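Local coordinates for protein KmHsv2 (Kluyveromyces marxianus, PDB 3VU4) that probably binds phosphoinositides, as a seven-bladed beta-propeller of the PROPPIN family related to the autophagy protein Atg18, at residues A[43-46]-A[51-54]; A[30-35]-A[67-72]; A[152-155]-A[159-162]. All blocks are in the same frame, centred on the assembly; numbering follows the deposited sequence.

Contact 1. Residues A[43-46]-A[51-54]; sequences EIYN and AHIM
N46 and A51 open an antiparallel pairing of neighbouring strands in a beta hairpin, bonded to each other in both directions: N46 N reaches A51 O at 2.7 Å, and A51 N answers to N46 O. Y45 and H52 follow as a non-hydrogen-bonded pair, and then the register slips by one residue. I53 and M54 both stand opposite I44, which is a classic beta bulge. I44 O accepts from I53 N at 3.0 Å and, more weakly, from M54 N, while I44 N donates to M54 O at 3.0 Å. The short strand axes run at 135° to each other.

Side chains divide between the two faces. Y45 and H52 share one face of the sheet and form an offset stack, centroids 4.5 Å apart and planes at 22°, with Y45 CE2 lying over the imidazole near its rim. H52 CG is anti to its own backbone N (chi1 -168°), which carries the ring along the strand toward E43. There H52 NE2 makes two weak bonds, one to E43 OE2 at 2.9 Å and one to M54 O; the carboxylate oxygen lies at the edge of the imidazole, in its plane, although the carboxylate itself is turned well away from that plane. S41 OG holds the other oxygen, E43 OE1, and Y45 OH bonds to M354 O near the end of the chain. I44 points to the other face, where its CG2 meets CD1 at the end of the I53 side chain at 3.7 Å.

In this outer part of a propeller blade, H52 combines aromatic stacking with a weak polar link to a carboxylate. The nearby E43 would be expected to make a protonated imidazole more favourable, and the stack covers one face while two weak bonds probably limit the ring's turning.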
loop_
_atom_site.group_PDB
_atom_site.type_symbol
_atom_site.label_atom_id
_atom_site.label_comp_id
_atom_site.label_asym_id
_atom_site.label_seq_id
_atom_site.Cartn_x
_atom_site.Cartn_y
_atom_site.Cartn_z
ATOM N N GLU A 43 -9.097 -16.474 -1.331
ATOM C CA GLU A 43 -8.587 -16.972 -0.064
ATOM C C GLU A 43 -8.201 -15.797 0.813
ATOM O O GLU A 43 -7.880 -14.722 0.308
ATOM C CB GLU A 43 -7.348 -17.829 -0.316
ATOM C CG GLU A 43 -7.463 -18.748 -1.525
ATOM C CD GLU A 43 -8.262 -20.004 -1.227
ATOM O OE1 GLU A 43 -8.614 -20.736 -2.183
ATOM O OE2 GLU A 43 -8.524 -20.261 -0.031
ATOM N N ILE A 44 -8.227 -16.006 2.124
ATOM C CA ILE A 44 -7.860 -14.963 3.067
ATOM C C ILE A 44 -6.893 -15.552 4.079
ATOM O O ILE A 44 -7.095 -16.665 4.562
ATOM C CB ILE A 44 -9.092 -14.413 3.810
ATOM C CG1 ILE A 44 -10.077 -13.817 2.804
ATOM C CG2 ILE A 44 -8.664 -13.343 4.812
ATOM C CD1 ILE A 44 -11.394 -13.388 3.423
ATOM N N TYR A 45 -5.837 -14.805 4.389
ATOM C CA TYR A 45 -4.839 -15.263 5.345
ATOM C C TYR A 45 -4.518 -14.205 6.380
ATOM O O TYR A 45 -4.856 -13.030 6.228
ATOM C CB TYR A 45 -3.520 -15.607 4.643
ATOM C CG TYR A 45 -3.636 -16.491 3.425
ATOM C CD1 TYR A 45 -4.139 -15.991 2.213
ATOM C CD2 TYR A 45 -3.236 -17.830 3.476
ATOM C CE1 TYR A 45 -4.239 -16.805 1.086
ATOM C CE2 TYR A 45 -3.332 -18.652 2.360
ATOM C CZ TYR A 45 -3.831 -18.137 1.170
ATOM O OH TYR A 45 -3.903 -18.951 0.066
ATOM N N ASN A 46 -3.860 -14.641 7.444
ATOM C CA ASN A 46 -3.398 -13.738 8.474
ATOM C C ASN A 46 -1.972 -13.527 7.999
ATOM O O ASN A 46 -1.338 -14.484 7.553
ATOM C CB ASN A 46 -3.386 -14.431 9.824
ATOM C CG ASN A 46 -4.261 -13.743 10.821
ATOM O OD1 ASN A 46 -5.479 -13.701 10.659
ATOM N ND2 ASN A 46 -3.650 -13.180 11.860
ATOM N N ALA A 51 -1.159 -17.451 8.297
ATOM C CA ALA A 51 -2.118 -18.519 8.532
ATOM C C ALA A 51 -3.313 -18.417 7.592
ATOM O O ALA A 51 -3.871 -17.340 7.400
ATOM C CB ALA A 51 -2.585 -18.477 9.970
ATOM N N HIS A 52 -3.699 -19.545 7.004
ATOM C CA HIS A 52 -4.839 -19.577 6.093
ATOM C C HIS A 52 -6.079 -19.601 6.961
ATOM O O HIS A 52 -6.249 -20.514 7.766
ATOM C CB HIS A 52 -4.804 -20.838 5.223
ATOM C CG HIS A 52 -5.761 -20.804 4.072
ATOM N ND1 HIS A 52 -5.864 -21.834 3.160
ATOM C CD2 HIS A 52 -6.634 -19.854 3.664
ATOM C CE1 HIS A 52 -6.758 -21.517 2.240
ATOM N NE2 HIS A 52 -7.239 -20.321 2.522
ATOM N N ILE A 53 -6.941 -18.600 6.812
ATOM C CA ILE A 53 -8.138 -18.543 7.636
ATOM C C ILE A 53 -9.451 -18.730 6.886
ATOM O O ILE A 53 -10.504 -18.840 7.511
ATOM C CB ILE A 53 -8.203 -17.222 8.438
ATOM C CG1 ILE A 53 -8.212 -16.025 7.492
ATOM C CG2 ILE A 53 -7.018 -17.134 9.387
ATOM C CD1 ILE A 53 -8.078 -14.697 8.221
ATOM N N MET A 54 -9.402 -18.772 5.557
ATOM C CA MET A 54 -10.628 -18.964 4.800
ATOM C C MET A 54 -10.474 -19.202 3.309
ATOM O O MET A 54 -9.590 -18.646 2.657
ATOM C CB MET A 54 -11.568 -17.780 4.998
ATOM C CG MET A 54 -12.920 -17.990 4.341
ATOM S SD MET A 54 -14.006 -16.583 4.548
ATOM C CE MET A 54 -14.380 -16.681 6.334
#

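Contact 2. Residues A[30-35]-A[67-72]; sequences DQSCLI and LHRTNY. With SO4 (sulfate ion), chain I.
S32 and C33 meet R69 where two neighbouring beta-propeller blades adjoin, one holding strand 33-37 and the other the 67-72 turn. Ahead of them, D30 is linked to H68 only through a water, which donates to D30 OD1 at 2.7 Å and lies in the imidazole plane, 3.1 Å from H68 ND1. D30 OD1 also accepts S32 OG on its syn side. With chi1 at 54°, S32 OG sits between its backbone N and carbonyl carbon, near enough to D30 for this bond. The same hydroxyl lies obliquely 3.6 Å from R69 NE, with no hydrogen bond between them. With an alanine here the hydroxyl is gone, and the D30 carboxylate, short of that donor, would probably be freer to turn and hold the water less firmly. Next, C33 places SG over one face of the R69 guanidinium, toward its rim and 3.3 Å from R69 NH1. R69 arrives on a chain extended from CG to NE, and its NH2 bonds to N46 OD1. T70 braces the turn, its OG1 accepting from Y72 N in an ST turn. On the far edge of the imidazole, H68 NE2 donates to sulfate O3 at 2.8 Å, and R110 N binds the same ion.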
loop_
_atom_site.group_PDB
_atom_site.type_symbol
_atom_site.label_atom_id
_atom_site.label_comp_id
_atom_site.label_asym_id
_atom_site.label_seq_id
_atom_site.Cartn_x
_atom_site.Cartn_y
_atom_site.Cartn_z
ATOM N N ASP A 30 -5.418 -2.658 7.937
ATOM C CA ASP A 30 -4.380 -2.571 8.962
ATOM C C ASP A 30 -3.240 -3.574 8.727
ATOM O O ASP A 30 -2.395 -3.790 9.600
ATOM C CB ASP A 30 -4.988 -2.790 10.352
ATOM C CG ASP A 30 -5.319 -4.246 10.624
ATOM O OD1 ASP A 30 -5.943 -4.890 9.752
ATOM O OD2 ASP A 30 -4.964 -4.747 11.712
ATOM N N GLN A 31 -3.222 -4.178 7.541
ATOM C CA GLN A 31 -2.198 -5.155 7.166
ATOM C C GLN A 31 -2.040 -6.338 8.106
ATOM O O GLN A 31 -0.920 -6.757 8.386
ATOM C CB GLN A 31 -0.832 -4.495 7.023
ATOM C CG GLN A 31 -0.634 -3.740 5.748
ATOM C CD GLN A 31 -1.068 -2.314 5.858
ATOM O OE1 GLN A 31 -0.942 -1.546 4.905
ATOM N NE2 GLN A 31 -1.574 -1.937 7.026
ATOM N N SER A 32 -3.144 -6.877 8.598
ATOM C CA SER A 32 -3.062 -8.029 9.479
ATOM C C SER A 32 -3.566 -9.233 8.692
ATOM O O SER A 32 -3.389 -10.383 9.097
ATOM C CB SER A 32 -3.905 -7.798 10.737
ATOM O OG SER A 32 -5.239 -7.448 10.415
ATOM N N CYS A 33 -4.184 -8.948 7.549
ATOM C CA CYS A 33 -4.720 -9.984 6.672
ATOM C C CYS A 33 -4.454 -9.680 5.208
ATOM O O CYS A 33 -4.271 -8.523 4.814
ATOM C CB CYS A 33 -6.234 -10.125 6.853
ATOM S SG CYS A 33 -6.754 -10.750 8.448
ATOM N N LEU A 34 -4.453 -10.741 4.408
ATOM C CA LEU A 34 -4.251 -10.646 2.969
ATOM C C LEU A 34 -5.367 -11.435 2.313
ATOM O O LEU A 34 -5.668 -12.548 2.735
ATOM C CB LEU A 34 -2.909 -11.263 2.560
ATOM C CG LEU A 34 -2.687 -11.470 1.054
ATOM C CD1 LEU A 34 -2.372 -10.138 0.374
ATOM C CD2 LEU A 34 -1.546 -12.446 0.850
ATOM N N ILE A 35 -6.006 -10.851 1.307
ATOM C CA ILE A 35 -7.046 -11.573 0.597
ATOM C C ILE A 35 -6.499 -11.794 -0.792
ATOM O O ILE A 35 -5.809 -10.937 -1.353
ATOM C CB ILE A 35 -8.388 -10.813 0.528
ATOM C CG1 ILE A 35 -9.412 -11.685 -0.205
ATOM C CG2 ILE A 35 -8.234 -9.493 -0.194
ATOM C CD1 ILE A 35 -10.847 -11.390 0.177
ATOM N N LEU A 67 -12.817 -5.914 4.221
ATOM C CA LEU A 67 -13.036 -4.829 5.171
ATOM C C LEU A 67 -12.610 -5.237 6.571
ATOM O O LEU A 67 -13.307 -5.991 7.242
ATOM C CB LEU A 67 -14.509 -4.420 5.192
ATOM C CG LEU A 67 -14.848 -3.338 6.226
ATOM C CD1 LEU A 67 -14.142 -2.031 5.867
ATOM C CD2 LEU A 67 -16.350 -3.131 6.273
ATOM N N HIS A 68 -11.462 -4.731 7.005
ATOM C CA HIS A 68 -10.935 -5.039 8.330
ATOM C C HIS A 68 -10.897 -6.544 8.557
ATOM O O HIS A 68 -10.186 -7.266 7.852
ATOM C CB HIS A 68 -11.791 -4.356 9.393
ATOM C CG HIS A 68 -11.834 -2.868 9.243
ATOM N ND1 HIS A 68 -10.693 -2.097 9.222
ATOM C CD2 HIS A 68 -12.870 -2.015 9.069
ATOM C CE1 HIS A 68 -11.024 -0.832 9.040
ATOM N NE2 HIS A 68 -12.337 -0.753 8.943
ATOM N N ARG A 69 -11.652 -7.015 9.541
ATOM C CA ARG A 69 -11.702 -8.438 9.831
ATOM C C ARG A 69 -13.148 -8.899 9.852
ATOM O O ARG A 69 -13.467 -9.949 10.410
ATOM C CB ARG A 69 -11.029 -8.733 11.172
ATOM C CG ARG A 69 -9.510 -8.848 11.090
ATOM C CD ARG A 69 -8.889 -9.011 12.473
ATOM N NE ARG A 69 -7.481 -9.400 12.419
ATOM C CZ ARG A 69 -7.040 -10.561 11.937
ATOM N NH1 ARG A 69 -7.894 -11.459 11.459
ATOM N NH2 ARG A 69 -5.740 -10.831 11.941
ATOM N N THR A 70 -14.013 -8.107 9.227
ATOM C CA THR A 70 -15.437 -8.406 9.163
ATOM C C THR A 70 -15.746 -9.576 8.233
ATOM O O THR A 70 -14.844 -10.255 7.740
ATOM C CB THR A 70 -16.226 -7.193 8.675
ATOM O OG1 THR A 70 -16.049 -7.048 7.260
ATOM C CG2 THR A 70 -15.734 -5.938 9.373
ATOM N N ASN A 71 -17.031 -9.805 7.989
ATOM C CA ASN A 71 -17.458 -10.892 7.121
ATOM C C ASN A 71 -17.720 -10.348 5.725
ATOM O O ASN A 71 -18.272 -11.038 4.876
ATOM C CB ASN A 71 -18.735 -11.526 7.670
ATOM C CG ASN A 71 -18.699 -11.695 9.178
ATOM O OD1 ASN A 71 -17.707 -12.174 9.740
ATOM N ND2 ASN A 71 -19.788 -11.305 9.846
ATOM N N TYR A 72 -17.319 -9.104 5.488
ATOM C CA TYR A 72 -17.544 -8.494 4.188
ATOM C C TYR A 72 -16.308 -8.398 3.310
ATOM O O TYR A 72 -15.206 -8.111 3.776
ATOM C CB TYR A 72 -18.147 -7.101 4.357
ATOM C CG TYR A 72 -19.511 -7.113 4.998
ATOM C CD1 TYR A 72 -20.597 -7.727 4.368
ATOM C CD2 TYR A 72 -19.722 -6.514 6.243
ATOM C CE1 TYR A 72 -21.862 -7.743 4.962
ATOM C CE2 TYR A 72 -20.980 -6.526 6.846
ATOM C CZ TYR A 72 -22.044 -7.141 6.202
ATOM O OH TYR A 72 -23.284 -7.146 6.799
HETATM S S SO4 I . -13.322 2.894 9.249
HETATM O O1 SO4 I . -14.503 2.693 10.109
HETATM O O2 SO4 I . -12.104 2.872 10.079
HETATM O O3 SO4 I . -13.243 1.813 8.255
HETATM O O4 SO4 I . -13.435 4.192 8.560
HETATM O O HOH W 1 -8.518 -4.189 9.915
#

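Contact 3. Residues A[152-155]-A[159-162]; sequences YSNE and GQIH
Q160 O receives N154 N at 2.7 Å, the shortest polar bond of this pairing, with the donor nearly in line with the carbonyl. N154 ND2 then reaches across to H162 NE2, donating at 2.9 Å. At N154, chi1 of 176° swings the side chain away from the backbone N and directs the amide to the imidazole; the donor stands 21° out of the ring plane. With NE2 as acceptor, the imidazole is probably neutral with its proton on ND1. The other end of the amide, OD1, accepts from F156 N and N157 N, so N154 also forms an Asx turn at the start of the connection. That connection closes a beta hairpin of strands 149-154 and 161-165, the two middle strands of a four-stranded propeller blade. Farther along, Y152 and H162 are an antiparallel hydrogen-bonded pair: H162 N meets Y152 O at 2.9 Å, and Y152 N returns to H162 O. On the face carrying these side chains, H162 CB makes a CH-pi contact over the Y152 ring, 3.8 Å from its centroid. The two rings are nearly parallel but barely overlap. I161, on the opposite face, touches I191, I198 and V201.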
loop_
_atom_site.group_PDB
_atom_site.type_symbol
_atom_site.label_atom_id
_atom_site.label_comp_id
_atom_site.label_asym_id
_atom_site.label_seq_id
_atom_site.Cartn_x
_atom_site.Cartn_y
_atom_site.Cartn_z
ATOM N N TYR A 152 -5.883 11.955 -4.498
ATOM C CA TYR A 152 -5.997 11.616 -5.908
ATOM C C TYR A 152 -5.229 12.548 -6.831
ATOM O O TYR A 152 -5.037 13.722 -6.548
ATOM C CB TYR A 152 -7.468 11.556 -6.341
ATOM C CG TYR A 152 -8.239 12.842 -6.173
ATOM C CD1 TYR A 152 -8.869 13.153 -4.966
ATOM C CD2 TYR A 152 -8.336 13.754 -7.222
ATOM C CE1 TYR A 152 -9.573 14.339 -4.813
ATOM C CE2 TYR A 152 -9.039 14.941 -7.081
ATOM C CZ TYR A 152 -9.654 15.230 -5.874
ATOM O OH TYR A 152 -10.331 16.419 -5.728
ATOM N N SER A 153 -4.780 11.980 -7.937
ATOM C CA SER A 153 -4.022 12.672 -8.973
ATOM C C SER A 153 -4.922 13.716 -9.653
ATOM O O SER A 153 -6.110 13.462 -9.878
ATOM C CB SER A 153 -3.570 11.619 -10.001
ATOM O OG SER A 153 -2.531 12.077 -10.839
ATOM N N ASN A 154 -4.380 14.890 -9.973
ATOM C CA ASN A 154 -5.194 15.891 -10.658
ATOM C C ASN A 154 -5.388 15.416 -12.096
ATOM O O ASN A 154 -4.499 14.796 -12.676
ATOM C CB ASN A 154 -4.533 17.271 -10.652
ATOM C CG ASN A 154 -5.330 18.302 -11.459
ATOM O OD1 ASN A 154 -4.995 18.623 -12.610
ATOM N ND2 ASN A 154 -6.403 18.810 -10.860
ATOM N N GLU A 155 -6.546 15.714 -12.670
ATOM C CA GLU A 155 -6.856 15.284 -14.029
ATOM C C GLU A 155 -6.008 15.889 -15.145
ATOM O O GLU A 155 -5.759 15.227 -16.152
ATOM C CB GLU A 155 -8.331 15.542 -14.299
ATOM C CG GLU A 155 -8.778 15.324 -15.723
ATOM C CD GLU A 155 -10.219 15.740 -15.916
ATOM O OE1 GLU A 155 -10.584 16.823 -15.405
ATOM O OE2 GLU A 155 -10.978 14.995 -16.572
ATOM N N GLY A 159 1.219 15.415 -12.108
ATOM C CA GLY A 159 2.203 15.482 -11.041
ATOM C C GLY A 159 1.644 16.180 -9.807
ATOM O O GLY A 159 2.371 16.418 -8.836
ATOM N N GLN A 160 0.349 16.491 -9.837
ATOM C CA GLN A 160 -0.317 17.182 -8.740
ATOM C C GLN A 160 -1.372 16.335 -8.035
ATOM O O GLN A 160 -2.158 15.664 -8.690
ATOM C CB GLN A 160 -0.967 18.460 -9.276
ATOM C CG GLN A 160 -1.780 19.216 -8.250
ATOM C CD GLN A 160 -2.474 20.426 -8.837
ATOM O OE1 GLN A 160 -3.684 20.591 -8.687
ATOM N NE2 GLN A 160 -1.715 21.281 -9.507
ATOM N N ILE A 161 -1.390 16.358 -6.702
ATOM C CA ILE A 161 -2.391 15.597 -5.963
ATOM C C ILE A 161 -3.282 16.476 -5.097
ATOM O O ILE A 161 -2.908 17.580 -4.707
ATOM C CB ILE A 161 -1.775 14.505 -5.058
ATOM C CG1 ILE A 161 -0.780 15.116 -4.072
ATOM C CG2 ILE A 161 -1.142 13.440 -5.906
ATOM C CD1 ILE A 161 -0.254 14.116 -3.057
ATOM N N HIS A 162 -4.473 15.964 -4.812
ATOM C CA HIS A 162 -5.469 16.648 -4.002
ATOM C C HIS A 162 -5.766 15.740 -2.812
ATOM O O HIS A 162 -5.960 14.538 -2.983
ATOM C CB HIS A 162 -6.758 16.855 -4.812
ATOM C CG HIS A 162 -6.587 17.729 -6.016
ATOM N ND1 HIS A 162 -6.856 19.082 -5.999
ATOM C CD2 HIS A 162 -6.143 17.451 -7.265
ATOM C CE1 HIS A 162 -6.585 19.599 -7.185
ATOM N NE2 HIS A 162 -6.150 18.630 -7.972
#

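Contacts 1 and 3 are hairpin pairings within single blades, on opposite sides of the propeller with centres about 35 Å apart. Contact 2 instead joins a strand and a turn from adjacent blades, nearer the middle of the chain. All three are partly buried. Contacts 1 and 2 share a sheet, since strands 33-37 and 41-47 are neighbours in it; Y45 N probably bonds to L34 O. The chemistry follows the place: the hairpins rest on backbone bonds, whereas between segments 30-35 and 67-72 no direct hydrogen bond forms. There a water bridges D30 and H68, the C33 sulfur lies over the R69 guanidinium, and R69 probably bonds to N46 OD1 of contact 1 across the blade junction.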